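Transferrin binding protein B (Actinobacillus suis, PDB 3PQU) probably captures host transferrin at the cell surface, acting as an outer-membrane lipoprotein in the iron acquisition of this pig pathogen. Local coordinates at residues 55-58 against 59-63; 208-211 against 212-215; 341-344 against 345-348. One frame throughout, in Å; residues are numbered along the deposited sequence. Where two conformers were deposited one is given.

Contact 1 of 3, residues 55-58 against 59-63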
ATOM      1  N   LEU A  55     -24.611  34.778   5.055  1.00 29.74           N
ATOM      2  CA  LEU A  55     -25.909  35.220   4.554  1.00 29.08           C
ATOM      3  C   LEU A  55     -25.828  35.802   3.137  1.00 28.33           C
ATOM      4  O   LEU A  55     -26.860  36.059   2.514  1.00 31.54           O
ATOM      5  CB  LEU A  55     -26.506  36.267   5.504  1.00 29.91           C
ATOM      6  CG  LEU A  55     -26.539  35.862   6.982  1.00 51.43           C
ATOM      7  CD1 LEU A  55     -27.100  36.990   7.824  1.00 62.23           C
ATOM      8  CD2 LEU A  55     -27.353  34.594   7.175  1.00 50.73           C
ATOM      9  N   PHE A  56     -24.606  36.006   2.645  1.00 24.34           N
ATOM     10  CA  PHE A  56     -24.393  36.614   1.332  1.00 36.93           C
ATOM     11  C   PHE A  56     -23.490  35.741   0.493  1.00 37.24           C
ATOM     12  O   PHE A  56     -22.691  34.975   1.037  1.00 22.01           O
ATOM     13  CB  PHE A  56     -23.766  38.007   1.483  1.00 40.39           C
ATOM     14  CG  PHE A  56     -24.620  38.964   2.255  1.00 54.26           C
ATOM     15  CD1 PHE A  56     -25.571  39.739   1.611  1.00 61.38           C
ATOM     16  CD2 PHE A  56     -24.485  39.079   3.629  1.00 57.29           C
ATOM     17  CE1 PHE A  56     -26.370  40.618   2.322  1.00 68.67           C
ATOM     18  CE2 PHE A  56     -25.282  39.956   4.345  1.00 72.73           C
ATOM     19  CZ  PHE A  56     -26.226  40.727   3.691  1.00 71.33           C
ATOM     20  N   ASP A  57     -23.621  35.847  -0.828  1.00 28.77           N
ATOM     21  CA  ASP A  57     -22.722  35.127  -1.723  1.00 27.18           C
ATOM     22  C   ASP A  57     -21.516  36.003  -2.069  1.00 21.21           C
ATOM     23  O   ASP A  57     -21.457  37.163  -1.667  1.00 31.28           O
ATOM     24  CB  ASP A  57     -23.455  34.621  -2.971  1.00 33.57           C
ATOM     25  CG  ASP A  57     -23.943  35.741  -3.883  1.00 28.54           C
ATOM     26  OD1 ASP A  57     -23.481  36.903  -3.763  1.00 28.41           O
ATOM     27  OD2 ASP A  57     -24.804  35.435  -4.742  1.00 29.50           O
ATOM     28  N   LYS A  58     -20.564  35.438  -2.799  1.00 32.92           N
ATOM     29  CA  LYS A  58     -19.316  36.127  -3.097  1.00 31.94           C
ATOM     30  C   LYS A  58     -19.529  37.451  -3.869  1.00 44.99           C
ATOM     31  O   LYS A  58     -18.722  38.370  -3.763  1.00 42.70           O
ATOM     32  CB  LYS A  58     -18.366  35.175  -3.845  1.00 46.39           C
ATOM     33  CG  LYS A  58     -16.970  35.728  -4.090  1.00 59.71           C
ATOM     34  CD  LYS A  58     -16.072  34.678  -4.731  1.00 68.97           C
ATOM     35  CE  LYS A  58     -14.656  35.210  -4.934  1.00 71.66           C
ATOM     36  NZ  LYS A  58     -13.763  34.182  -5.538  1.00 74.19           N
ATOM     37  N   GLU A  59     -20.621  37.566  -4.621  1.00 35.26           N
ATOM     38  CA  GLU A  59     -20.886  38.810  -5.351  1.00 31.80           C
ATOM     39  C   GLU A  59     -21.533  39.845  -4.450  1.00 33.72           C
ATOM     40  O   GLU A  59     -21.845  40.937  -4.889  1.00 38.85           O
ATOM     41  CB  GLU A  59     -21.781  38.586  -6.593  1.00 32.89           C
ATOM     42  CG  GLU A  59     -21.105  37.854  -7.744  1.00 48.80           C
ATOM     43  CD  GLU A  59     -21.805  38.068  -9.081  1.00 74.52           C
ATOM     44  OE1 GLU A  59     -22.571  39.051  -9.217  1.00 82.10           O
ATOM     45  OE2 GLU A  59     -21.580  37.255 -10.003  1.00 72.71           O
ATOM     46  N   GLY A  60     -21.760  39.498  -3.190  1.00 39.67           N
ATOM     47  CA  GLY A  60     -22.362  40.441  -2.261  1.00 31.81           C
ATOM     48  C   GLY A  60     -23.885  40.451  -2.187  1.00 41.65           C
ATOM     49  O   GLY A  60     -24.472  41.294  -1.507  1.00 36.06           O
ATOM     50  N   ASN A  61     -24.550  39.519  -2.867  1.00 31.73           N
ATOM     51  CA  ASN A  61     -26.013  39.466  -2.806  1.00 23.25           C
ATOM     52  C   ASN A  61     -26.528  38.526  -1.715  1.00 30.24           C
ATOM     53  O   ASN A  61     -25.887  37.534  -1.396  1.00 29.96           O
ATOM     54  CB  ASN A  61     -26.589  39.096  -4.168  1.00 27.85           C
ATOM     55  CG  ASN A  61     -26.136  40.049  -5.238  1.00 29.20           C
ATOM     56  OD1 ASN A  61     -25.499  39.662  -6.214  1.00 35.49           O
ATOM     57  ND2 ASN A  61     -26.407  41.315  -5.020  1.00 24.48           N
ATOM     58  N   ARG A  62     -27.673  38.865  -1.135  1.00 27.53           N
ATOM     59  CA  ARG A  62     -28.246  38.087  -0.047  1.00 42.24           C
ATOM     60  C   ARG A  62     -28.679  36.718  -0.545  1.00 37.16           C
ATOM     61  O   ARG A  62     -29.378  36.613  -1.550  1.00 32.20           O
ATOM     62  CB  ARG A  62     -29.440  38.827   0.557  1.00 54.38           C
ATOM     63  CG  ARG A  62     -30.166  38.061   1.641  1.00 68.90           C
ATOM     64  CD  ARG A  62     -31.134  38.962   2.388  1.00 90.77           C
ATOM     65  NE  ARG A  62     -31.396  38.466   3.735  1.00101.99           N
ATOM     66  CZ  ARG A  62     -30.628  38.728   4.788  1.00101.84           C
ATOM     67  NH1 ARG A  62     -30.940  38.234   5.978  1.00 96.63           N
ATOM     68  NH2 ARG A  62     -29.545  39.485   4.650  1.00101.37           N
ATOM     69  N   LYS A  63     -28.257  35.659   0.141  1.00 30.51           N
ATOM     70  CA  LYS A  63     -28.708  34.338  -0.263  1.00 32.79           C
ATOM     71  C   LYS A  63     -30.198  34.255   0.026  1.00 37.33           C
ATOM     72  O   LYS A  63     -30.662  34.683   1.079  1.00 35.72           O
ATOM     73  CB  LYS A  63     -27.934  33.224   0.442  1.00 32.54           C
ATOM     74  CG  LYS A  63     -26.462  33.157   0.066  1.00 26.44           C
ATOM     75  CD  LYS A  63     -25.748  32.017   0.794  1.00 34.26           C
ATOM     76  CE  LYS A  63     -24.272  31.943   0.391  1.00 31.05           C
ATOM     77  NZ  LYS A  63     -23.692  30.607   0.614  1.00 30.50           N
TER
HETATM   78  O   HOH W   1     -29.859  34.573   3.398  1.00 37.47           O
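Asp57 takes a first torsion of 67°, which sets its carboxylate between its own backbone N and carbonyl carbon and turns OD1 toward the N-H groups of Glu59 and Asn61. There OD1 accepts the N-H of Asn61 at 3.0 Å, the donor arriving from above the carboxylate plane, and a weak, bent bond from Glu59 N is added at 3.1 Å. One carboxylate oxygen on the entering side thus holds two N-H groups beyond the corner, the Asn61 one more firmly. The Asp57 backbone grips as well: its N-H reaches Asn61 O at 2.9 Å, and its own O receives Gly60 N at 2.8 Å. Farther out, Lys63 N closes on Leu55 O at 2.8 Å, and Phe56 and Arg62 form a single antiparallel bridge between these bonds. Phe56 and Arg62 also meet through their side chains. With CG of Arg62 anti to the backbone N (chi1 176°) and the chain extended to NE, the guanidinium offers its edge to the ring, so that NH2 lies 3.7 Å from Phe56 CZ with the two planes 79° apart. Lys63 runs its aliphatic chain past the Phe56 backbone, CE 3.5 Å from Phe56 O, before NZ leaves for a salt bridge with Asp67. Asn137 holds Lys58 O, and Val141 packs on Phe56. The type I turn from Asp57 to Gly60, with Gly60 in the left-handed conformation and Asp57 bonded to both Gly60 and Asn61, is the type I plus G1 bulge arrangement of a 3:5 beta-hairpin, here in a loop of the N-lobe handle.

Contact 2 of 3, residues 208-211 against 212-215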
ATOM      1  N   ASN A 208     -21.432  10.416  21.620  1.00 19.67           N
ATOM      2  CA  ASN A 208     -21.434  10.269  23.071  0.59 25.22           C
ATOM      3  C   ASN A 208     -21.098   8.834  23.498  1.00 29.89           C
ATOM      4  O   ASN A 208     -21.973   8.070  23.871  1.00 26.86           O
ATOM      5  CB  ASN A 208     -22.790  10.703  23.640  0.59 21.96           C
ATOM      6  CG  ASN A 208     -23.058  12.194  23.447  0.59 36.32           C
ATOM      7  OD1 ASN A 208     -22.132  12.992  23.252  0.59 38.02           O
ATOM      8  ND2 ASN A 208     -24.329  12.572  23.503  0.59 31.21           N
ATOM      9  N   VAL A 209     -19.828   8.471  23.421  1.00 20.33           N
ATOM     10  CA  VAL A 209     -19.414   7.108  23.721  1.00 16.91           C
ATOM     11  C   VAL A 209     -18.459   7.109  24.911  1.00 27.91           C
ATOM     12  O   VAL A 209     -18.036   8.169  25.361  1.00 23.92           O
ATOM     13  CB  VAL A 209     -18.726   6.494  22.513  1.00 16.67           C
ATOM     14  CG1 VAL A 209     -19.724   6.371  21.368  1.00 14.58           C
ATOM     15  CG2 VAL A 209     -17.539   7.360  22.110  1.00 12.31           C
ATOM     16  N   ASN A 210     -18.140   5.927  25.431  1.00 21.52           N
ATOM     17  CA  ASN A 210     -17.151   5.795  26.511  1.00 24.80           C
ATOM     18  C   ASN A 210     -15.724   6.069  26.024  1.00 24.50           C
ATOM     19  O   ASN A 210     -15.191   5.332  25.184  1.00 15.85           O
ATOM     20  CB  ASN A 210     -17.222   4.386  27.127  1.00 15.17           C
ATOM     21  CG  ASN A 210     -16.073   4.106  28.102  1.00 25.28           C
ATOM     22  OD1 ASN A 210     -15.699   4.960  28.907  1.00 18.60           O
ATOM     23  ND2 ASN A 210     -15.513   2.899  28.027  1.00 15.82           N
ATOM     24  N   ARG A 211     -15.098   7.110  26.559  1.00 15.19           N
ATOM     25  CA  ARG A 211     -13.738   7.457  26.153  1.00 21.01           C
ATOM     26  C   ARG A 211     -12.643   7.228  27.196  1.00 28.41           C
ATOM     27  O   ARG A 211     -11.458   7.158  26.849  1.00 25.83           O
ATOM     28  CB  ARG A 211     -13.700   8.906  25.662  1.00 32.57           C
ATOM     29  CG  ARG A 211     -14.712   9.143  24.557  1.00 34.71           C
ATOM     30  CD  ARG A 211     -14.467  10.390  23.782  1.00 32.49           C
ATOM     31  NE  ARG A 211     -15.564  10.633  22.849  1.00 27.45           N
ATOM     32  CZ  ARG A 211     -15.529  10.342  21.555  1.00 24.92           C
ATOM     33  NH1 ARG A 211     -14.441   9.791  21.021  1.00 18.07           N
ATOM     34  NH2 ARG A 211     -16.593  10.602  20.801  1.00 18.25           N
ATOM     35  N   ASP A 212     -13.013   7.095  28.463  1.00 20.15           N
ATOM     36  CA  ASP A 212     -11.986   7.109  29.498  1.00 25.48           C
ATOM     37  C   ASP A 212     -12.022   5.983  30.539  1.00 26.66           C
ATOM     38  O   ASP A 212     -11.309   6.037  31.526  1.00 30.33           O
ATOM     39  CB  ASP A 212     -11.955   8.473  30.188  1.00 43.65           C
ATOM     40  CG  ASP A 212     -13.330   8.984  30.512  1.00 60.75           C
ATOM     41  OD1 ASP A 212     -14.205   8.159  30.859  1.00 61.06           O
ATOM     42  OD2 ASP A 212     -13.531  10.214  30.417  1.00 62.49           O
ATOM     43  N   HIS A 213     -12.839   4.966  30.321  1.00 28.25           N
ATOM     44  CA  HIS A 213     -12.862   3.824  31.233  1.00 28.84           C
ATOM     45  C   HIS A 213     -12.458   2.571  30.487  1.00 32.85           C
ATOM     46  O   HIS A 213     -13.106   2.211  29.506  1.00 25.45           O
ATOM     47  CB  HIS A 213     -14.255   3.644  31.828  1.00 28.39           C
ATOM     48  CG  HIS A 213     -14.719   4.819  32.628  1.00 34.75           C
ATOM     49  ND1 HIS A 213     -14.099   5.217  33.794  1.00 51.67           N
ATOM     50  CD2 HIS A 213     -15.743   5.683  32.430  1.00 35.88           C
ATOM     51  CE1 HIS A 213     -14.718   6.280  34.278  1.00 40.55           C
ATOM     52  NE2 HIS A 213     -15.721   6.579  33.471  1.00 50.48           N
ATOM     53  N   LYS A 214     -11.399   1.913  30.953  1.00 32.81           N
ATOM     54  CA  LYS A 214     -10.851   0.730  30.285  1.00 39.82           C
ATOM     55  C   LYS A 214     -11.814  -0.447  30.372  1.00 32.04           C
ATOM     56  O   LYS A 214     -12.593  -0.545  31.317  1.00 30.17           O
ATOM     57  CB  LYS A 214      -9.513   0.334  30.918  1.00 42.55           C
ATOM     58  CG  LYS A 214      -8.545   1.494  31.117  1.00 60.13           C
ATOM     59  CD  LYS A 214      -7.355   1.090  31.985  1.00 67.48           C
ATOM     60  CE  LYS A 214      -6.308   0.301  31.202  1.00 66.13           C
ATOM     61  NZ  LYS A 214      -5.304   1.195  30.553  1.00 82.01           N
ATOM     62  N   VAL A 215     -11.770  -1.330  29.377  1.00 25.94           N
ATOM     63  CA  VAL A 215     -12.560  -2.559  29.420  1.00 24.75           C
ATOM     64  C   VAL A 215     -12.235  -3.356  30.681  1.00 42.14           C
ATOM     65  O   VAL A 215     -11.072  -3.482  31.074  1.00 39.02           O
ATOM     66  CB  VAL A 215     -12.309  -3.434  28.193  1.00 38.45           C
ATOM     67  CG1 VAL A 215     -12.950  -4.798  28.384  1.00 34.05           C
ATOM     68  CG2 VAL A 215     -12.863  -2.741  26.927  1.00 34.98           C
TER
HETATM   69  O   HOH W   2     -16.456   8.589  28.580  1.00 35.75           O
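Asn210 and His213 pair through two hydrogen bonds, the side-chain amide of the asparagine standing in for a backbone peptide. Its ND2 donates to His213 O at 2.9 Å along an almost straight line (169°), striking a lone pair in the carbonyl plane while the acceptor lies close to the plane of the amide itself. Alongside, OD1 accepts the N-H of His213 at 3.2 Å, so both backbone polar atoms of that residue are answered by one flat group. The same OD1 draws a weak bond from Asp212 N at 3.5 Å, while ND2 has a second acceptor in Gly226 O; both ends of this buried amide are therefore satisfied, and its rotation is fixed. A first torsion of 171° puts CG anti to the backbone N and beside the carbonyl carbon, so that the amide faces the chain that follows. OD1 is also 3.5 Å from His213 CB, and the imidazole ND1 makes a weak bond to Glu217. Arg211 N, between these partners, is served by a water at 2.8 Å that in turn donates to Asp212 OD1 at 3.2 Å. The Arg211 guanidinium leads away from this bend of the loop: NH2 is taken by the carbonyls of Asp207 and Ser204, NH1 forms a salt bridge with Asp113, and Val209 CG2 sits over its centre, 3.6 Å above the plane. The loop is the long connection between barrel strand 170-183 and the short strand 218-219. Val209 rests on Arg248 of strand 241-249, the backbone of Asn210 bonds to Asn249 and Ala228, and that of Arg211 bonds to Asp113 of the N-lobe handle.

Contact 3 of 3, residues 341-344 against 345-348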
ATOM      1  N   LYS A 341      14.434  -2.510  -4.870  1.00 38.55           N
ATOM      2  CA  LYS A 341      15.244  -1.543  -5.582  1.00 51.64           C
ATOM      3  C   LYS A 341      16.690  -1.772  -5.161  1.00 58.27           C
ATOM      4  O   LYS A 341      16.999  -1.827  -3.967  1.00 54.48           O
ATOM      5  CB  LYS A 341      14.813  -0.116  -5.233  1.00 52.87           C
ATOM      6  CG  LYS A 341      15.497   0.971  -6.061  1.00 45.40           C
ATOM      7  CD  LYS A 341      15.000   2.368  -5.680  1.00 71.90           C
ATOM      8  CE  LYS A 341      15.286   2.696  -4.215  1.00 93.30           C
ATOM      9  NZ  LYS A 341      14.878   4.086  -3.842  1.00101.97           N
ATOM     10  N   ILE A 342      17.568  -1.931  -6.145  1.00 51.29           N
ATOM     11  CA  ILE A 342      18.994  -2.053  -5.878  1.00 52.96           C
ATOM     12  C   ILE A 342      19.740  -0.803  -6.309  1.00 60.54           C
ATOM     13  O   ILE A 342      19.686  -0.407  -7.477  1.00 62.94           O
ATOM     14  CB  ILE A 342      19.600  -3.249  -6.610  1.00 56.38           C
ATOM     15  CG1 ILE A 342      19.107  -4.551  -5.982  1.00 54.86           C
ATOM     16  CG2 ILE A 342      21.126  -3.181  -6.570  1.00 52.35           C
ATOM     17  CD1 ILE A 342      19.708  -5.785  -6.607  1.00 64.03           C
ATOM     18  N   ASP A 343      20.462  -0.196  -5.371  1.00 48.07           N
ATOM     19  CA  ASP A 343      21.192   1.028  -5.679  1.00 52.33           C
ATOM     20  C   ASP A 343      22.489   0.736  -6.421  1.00 47.29           C
ATOM     21  O   ASP A 343      23.272  -0.121  -6.011  1.00 40.87           O
ATOM     22  CB  ASP A 343      21.488   1.847  -4.424  1.00 59.26           C
ATOM     23  CG  ASP A 343      22.129   3.188  -4.753  1.00 68.71           C
ATOM     24  OD1 ASP A 343      21.424   4.220  -4.689  1.00 77.35           O
ATOM     25  OD2 ASP A 343      23.329   3.208  -5.105  1.00 47.92           O
ATOM     26  N   LEU A 344      22.724   1.465  -7.505  1.00 45.43           N
ATOM     27  CA  LEU A 344      23.874   1.185  -8.358  1.00 60.55           C
ATOM     28  C   LEU A 344      25.161   1.903  -7.933  1.00 71.29           C
ATOM     29  O   LEU A 344      26.138   1.942  -8.690  1.00 56.84           O
ATOM     30  CB  LEU A 344      23.543   1.481  -9.824  1.00 59.06           C
ATOM     31  CG  LEU A 344      22.562   0.508 -10.477  1.00 59.58           C
ATOM     32  CD1 LEU A 344      22.419   0.800 -11.963  1.00 54.56           C
ATOM     33  CD2 LEU A 344      23.015  -0.925 -10.243  1.00 54.93           C
ATOM     34  N   THR A 345      25.161   2.456  -6.724  1.00 74.59           N
ATOM     35  CA  THR A 345      26.350   3.123  -6.198  1.00 81.80           C
ATOM     36  C   THR A 345      26.770   2.498  -4.876  1.00 71.52           C
ATOM     37  O   THR A 345      27.953   2.453  -4.541  1.00 66.19           O
ATOM     38  CB  THR A 345      26.117   4.627  -5.983  1.00 85.16           C
ATOM     39  OG1 THR A 345      25.078   5.082  -6.857  1.00 88.74           O
ATOM     40  CG2 THR A 345      27.398   5.408  -6.257  1.00 90.04           C
ATOM     41  N   GLN A 346      25.789   2.017  -4.122  1.00 61.67           N
ATOM     42  CA  GLN A 346      26.063   1.333  -2.869  1.00 75.37           C
ATOM     43  C   GLN A 346      25.901  -0.167  -3.067  1.00 77.26           C
ATOM     44  O   GLN A 346      26.297  -0.965  -2.214  1.00 82.51           O
ATOM     45  CB  GLN A 346      25.128   1.832  -1.762  1.00 83.08           C
ATOM     46  CG  GLN A 346      25.628   3.074  -1.029  1.00 97.86           C
ATOM     47  CD  GLN A 346      25.680   4.305  -1.915  1.00101.47           C
ATOM     48  OE1 GLN A 346      24.844   4.485  -2.801  1.00 97.36           O
ATOM     49  NE2 GLN A 346      26.663   5.168  -1.673  1.00 92.76           N
ATOM     50  N   PHE A 347      25.322  -0.538  -4.209  1.00 64.08           N
ATOM     51  CA  PHE A 347      24.998  -1.931  -4.509  1.00 39.25           C
ATOM     52  C   PHE A 347      24.267  -2.601  -3.339  1.00 51.64           C
ATOM     53  O   PHE A 347      24.491  -3.773  -3.040  1.00 74.62           O
ATOM     54  CB  PHE A 347      26.261  -2.701  -4.920  1.00 49.14           C
ATOM     55  CG  PHE A 347      26.976  -2.088  -6.088  1.00 64.48           C
ATOM     56  CD1 PHE A 347      26.658  -2.457  -7.385  1.00 62.48           C
ATOM     57  CD2 PHE A 347      27.946  -1.118  -5.892  1.00 81.35           C
ATOM     58  CE1 PHE A 347      27.306  -1.882  -8.465  1.00 70.52           C
ATOM     59  CE2 PHE A 347      28.598  -0.539  -6.967  1.00 79.48           C
ATOM     60  CZ  PHE A 347      28.279  -0.922  -8.256  1.00 77.20           C
ATOM     61  N   ASN A 348      23.393  -1.833  -2.687  1.00 59.18           N
ATOM     62  CA  ASN A 348      22.509  -2.350  -1.646  1.00 61.30           C
ATOM     63  C   ASN A 348      21.037  -2.276  -2.076  1.00 64.76           C
ATOM     64  O   ASN A 348      20.690  -1.548  -3.010  1.00 53.07           O
ATOM     65  CB  ASN A 348      22.723  -1.600  -0.329  1.00 59.90           C
ATOM     66  CG  ASN A 348      22.445  -0.111  -0.452  1.00 76.48           C
ATOM     67  OD1 ASN A 348      21.879   0.348  -1.442  1.00 71.74           O
ATOM     68  ND2 ASN A 348      22.847   0.650   0.559  1.00 92.97           N
TER
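Asp343 gathers three donors from Thr345 and Gln346 on a single carboxylate oxygen. Its OD2 takes Thr345 N at 2.6 Å and Gln346 N at 2.9 Å, both on the anti side and somewhat out of the carboxylate plane, while the Thr345 hydroxyl OG1 donates on the syn side at 3.1 Å. With CG anti to the backbone N (chi1 -174°), the carboxylate is carried beyond the strand end to face the N-H groups of the turn. The backbone of Asp343 closes the loop: its N-H runs to Asn348 O at 2.7 Å, and its O receives a weak bond from Phe347 N.

The tight side belongs to Phe347. Its ring lies with one face over the Leu344 carbonyl, CZ 3.6 Å from Leu344 O, and is buried against Leu446 and Ser448 of strand 436-448; Leu344 also touches Leu446. Thr345 and Gln346 form the solvent side, exposed and held by hydrogen bonds more than by packing, and Lys552 binds Thr345 O. Asn348 OD1, 3.4 Å from Asp343 CB, is buried without a polar partner in the model.

These bonds make an Asx-motif in the five-residue connection (344-348) of an antiparallel hairpin between strands 333-343 and 349-351. Three donors converging on OD2 would be expected to stabilise the negative charge of Asp343 and probably lower its pKa.

Overall arrangement
From the N terminus, contact 1 comes first, closing a small hairpin within the loop that runs from strand 43-47 to strand 69-70, at the far end of the N-lobe handle, its centre about 44 Å from the centre of the chain. Contact 2 follows in the connection between strands 170-183 and 218-219, where it joins the N-lobe barrel to a handle loop. Contact 3 then links strand 333-343 to strand 349-351 in the C-lobe handle, against strands of the C-lobe barrel. The three are in series; none nests within or crosses another. Centres of contacts 1 and 3 lie about 60 Å apart, and contacts 2 and 3 fall on opposite sides of the chain's centre.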